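PDB 5KYO: Cyp101j2 from Sphingobium yanoikuyae, which is a haem-containing cytochrome P450 monooxygenase that probably hydroxylates the monoterpene 1,8-cineole. Local coordinates for residues L136-L141 / M241-M245. Numbering follows the deposited sequence.
Sequences LLNENL and MISRM
Asn-140, in the last turn of helix 131-140, meets Arg-244 of helix 241-246 with both its amide oxygen and its backbone carbonyl. Along Arg-244, CB lies 3.3 Å from OD1 of Asn-140, and CG and CD stay alongside that same oxygen. The chain then bends at chi3 (-53°), bringing NE within 3.0 Å of OD1 in a fairly straight hydrogen bond (159°); OD1 lies nearly in the guanidinium plane, while NE is tilted out of the carbonyl plane of the amide. At the tip NH2 makes a weak bond to O of Asn-140, and NH1 hydrogen-bonds to O of Glu-239, just before its own helix. One guanidinium face rests on CA of Met-241. Asparagine suits its place because its other amide atom is a donor: ND2 bonds weakly to O of Leu-136, one turn back, which helps fix the amide's rotation, and packs 3.7 Å from CG of Met-245.

Apolar side chains close the rest of the contact. Met-241, extended throughout, reaches between the helices, laying CE 3.9 Å from CB of Asn-140 and SD 3.8 Å from CD2 of Leu-141; an unbranched, flexible thioether can lie along both. CD2 of Leu-136 meets CG of Met-245, the side chains crossing at about a right angle. Leu-137, whose CD2 touches CE of Met-241, also touches the haem. A leucine in place of Arg-244 would probably leave OD1 and O of Asn-140 and O of Glu-239 without these donors. Arginine's several N-H groups thus serve a side-chain oxygen, a helix-end carbonyl and Glu-239, tying the haem-lining helix to its neighbour.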
ATOM      1  N   LEU A 136       5.587 -18.414  -3.262  1.00 27.47           N
ATOM      2  CA  LEU A 136       6.004 -18.475  -1.866  1.00 29.22           C
ATOM      3  C   LEU A 136       5.348 -17.385  -1.036  1.00 24.43           C
ATOM      4  O   LEU A 136       4.877 -17.637   0.069  1.00 24.23           O
ATOM      5  CB  LEU A 136       7.517 -18.347  -1.764  1.00 35.30           C
ATOM      6  CG  LEU A 136       8.195 -18.900  -0.514  1.00 43.17           C
ATOM      7  CD1 LEU A 136       8.249 -20.423  -0.552  1.00 42.92           C
ATOM      8  CD2 LEU A 136       9.583 -18.307  -0.388  1.00 43.77           C
ATOM      9  N   LEU A 137       5.343 -16.170  -1.572  1.00 25.48           N
ATOM     10  CA  LEU A 137       4.704 -15.036  -0.904  1.00 26.61           C
ATOM     11  C   LEU A 137       3.208 -15.250  -0.743  1.00 23.44           C
ATOM     12  O   LEU A 137       2.644 -15.068   0.350  1.00 17.96           O
ATOM     13  CB  LEU A 137       4.969 -13.753  -1.684  1.00 22.71           C
ATOM     14  CG  LEU A 137       6.165 -12.939  -1.184  1.00 35.74           C
ATOM     15  CD1 LEU A 137       6.285 -11.622  -1.949  1.00 41.30           C
ATOM     16  CD2 LEU A 137       6.037 -12.685   0.308  1.00 37.35           C
ATOM     17  N   ASN A 138       2.563 -15.656  -1.832  1.00 23.46           N
ATOM     18  CA  ASN A 138       1.122 -15.806  -1.818  1.00 24.49           C
ATOM     19  C   ASN A 138       0.642 -16.939  -0.901  1.00 24.11           C
ATOM     20  O   ASN A 138      -0.349 -16.785  -0.205  1.00 27.48           O
ATOM     21  CB  ASN A 138       0.602 -15.996  -3.239  1.00 22.00           C
ATOM     22  CG  ASN A 138       0.299 -14.665  -3.918  1.00 26.09           C
ATOM     23  OD1 ASN A 138      -0.764 -14.097  -3.715  1.00 26.71           O
ATOM     24  ND2 ASN A 138       1.248 -14.151  -4.694  1.00 26.09           N
ATOM     25  N   GLU A 139       1.356 -18.062  -0.875  0.50 27.79           N
ATOM     26  CA  GLU A 139       0.902 -19.185  -0.050  0.50 26.47           C
ATOM     27  C   GLU A 139       1.133 -18.939   1.444  0.50 22.24           C
ATOM     28  O   GLU A 139       0.315 -19.342   2.274  0.50 22.59           O
ATOM     29  CB  GLU A 139       1.577 -20.493  -0.478  0.50 33.16           C
ATOM     30  CG  GLU A 139       3.035 -20.655  -0.068  0.50 33.62           C
ATOM     31  CD  GLU A 139       3.570 -22.036  -0.384  0.50 24.31           C
ATOM     32  OE1 GLU A 139       3.768 -22.827   0.565  0.50 21.24           O
ATOM     33  OE2 GLU A 139       3.776 -22.334  -1.579  0.50 22.35           O
ATOM     34  N   ASN A 140       2.234 -18.279   1.789  1.00 19.46           N
ATOM     35  CA  ASN A 140       2.577 -18.064   3.191  1.00 19.02           C
ATOM     36  C   ASN A 140       1.787 -16.954   3.886  1.00 20.35           C
ATOM     37  O   ASN A 140       1.789 -16.877   5.109  1.00 21.91           O
ATOM     38  CB  ASN A 140       4.064 -17.788   3.314  1.00 24.92           C
ATOM     39  CG  ASN A 140       4.881 -19.065   3.267  1.00 27.67           C
ATOM     40  OD1 ASN A 140       4.598 -20.010   4.004  1.00 25.64           O
ATOM     41  ND2 ASN A 140       5.853 -19.123   2.364  1.00 30.14           N
ATOM     42  N   LEU A 141       1.139 -16.097   3.099  1.00 17.38           N
ATOM     43  CA  LEU A 141       0.286 -15.022   3.624  1.00 16.83           C
ATOM     44  C   LEU A 141      -1.175 -15.371   3.361  1.00 21.15           C
ATOM     45  O   LEU A 141      -2.051 -14.512   3.433  1.00 24.72           O
ATOM     46  CB  LEU A 141       0.642 -13.670   2.975  1.00 18.52           C
ATOM     47  CG  LEU A 141       2.030 -13.128   3.352  1.00 18.99           C
ATOM     48  CD1 LEU A 141       2.358 -11.846   2.610  1.00 24.26           C
ATOM     49  CD2 LEU A 141       2.102 -12.902   4.847  1.00 19.00           C
ATOM     50  N   MET A 241       6.282 -17.828   9.810  1.00 14.43           N
ATOM     51  CA  MET A 241       6.522 -17.638   8.383  1.00 19.76           C
ATOM     52  C   MET A 241       7.997 -17.806   7.973  1.00 14.88           C
ATOM     53  O   MET A 241       8.285 -18.271   6.867  1.00 16.80           O
ATOM     54  CB  MET A 241       6.009 -16.264   7.938  1.00 17.95           C
ATOM     55  CG  MET A 241       6.068 -16.075   6.430  1.00 16.55           C
ATOM     56  SD  MET A 241       5.438 -14.471   5.910  1.00 27.50           S
ATOM     57  CE  MET A 241       5.908 -14.445   4.183  1.00 43.37           C
ATOM     58  N   ILE A 242       8.921 -17.421   8.839  1.00 16.74           N
ATOM     59  CA  ILE A 242      10.341 -17.667   8.563  1.00 17.91           C
ATOM     60  C   ILE A 242      10.638 -19.171   8.454  1.00 18.09           C
ATOM     61  O   ILE A 242      11.298 -19.626   7.501  1.00 18.75           O
ATOM     62  CB  ILE A 242      11.256 -17.041   9.647  1.00 20.36           C
ATOM     63  CG1 ILE A 242      11.206 -15.518   9.554  1.00 18.35           C
ATOM     64  CG2 ILE A 242      12.707 -17.514   9.456  1.00 17.06           C
ATOM     65  CD1 ILE A 242      12.180 -14.784  10.465  1.00 18.85           C
ATOM     66  N   SER A 243      10.148 -19.944   9.421  1.00 19.55           N
ATOM     67  CA  SER A 243      10.322 -21.393   9.374  1.00 19.52           C
ATOM     68  C   SER A 243       9.705 -21.984   8.103  1.00 21.26           C
ATOM     69  O   SER A 243      10.270 -22.896   7.512  1.00 23.83           O
ATOM     70  CB  SER A 243       9.713 -22.059  10.608  1.00 17.20           C
ATOM     71  OG  SER A 243      10.371 -21.650  11.790  1.00 22.16           O
ATOM     72  N   ARG A 244       8.561 -21.448   7.669  1.00 16.79           N
ATOM     73  CA  ARG A 244       7.860 -21.987   6.506  1.00 14.65           C
ATOM     74  C   ARG A 244       8.626 -21.695   5.247  1.00 17.32           C
ATOM     75  O   ARG A 244       8.723 -22.538   4.349  1.00 22.83           O
ATOM     76  CB  ARG A 244       6.437 -21.410   6.408  1.00 14.63           C
ATOM     77  CG  ARG A 244       5.539 -21.829   7.558  1.00 19.51           C
ATOM     78  CD  ARG A 244       4.067 -21.547   7.271  1.00 18.52           C
ATOM     79  NE  ARG A 244       3.806 -20.153   6.882  1.00 24.72           N
ATOM     80  CZ  ARG A 244       3.419 -19.199   7.729  1.00 21.96           C
ATOM     81  NH1 ARG A 244       3.263 -19.474   9.019  1.00 19.91           N
ATOM     82  NH2 ARG A 244       3.200 -17.968   7.291  1.00 24.06           N
ATOM     83  N   MET A 245       9.193 -20.500   5.177  1.00 25.05           N
ATOM     84  CA  MET A 245       9.983 -20.126   4.015  1.00 20.28           C
ATOM     85  C   MET A 245      11.282 -20.931   3.945  1.00 25.01           C
ATOM     86  O   MET A 245      11.707 -21.337   2.863  1.00 25.84           O
ATOM     87  CB  MET A 245      10.269 -18.626   4.034  1.00 21.04           C
ATOM     88  CG  MET A 245       9.044 -17.811   3.666  1.00 16.87           C
ATOM     89  SD  MET A 245       9.326 -16.036   3.710  1.00 74.26           S
ATOM     90  CE  MET A 245       9.978 -15.814   5.366  1.00 27.33           C
TER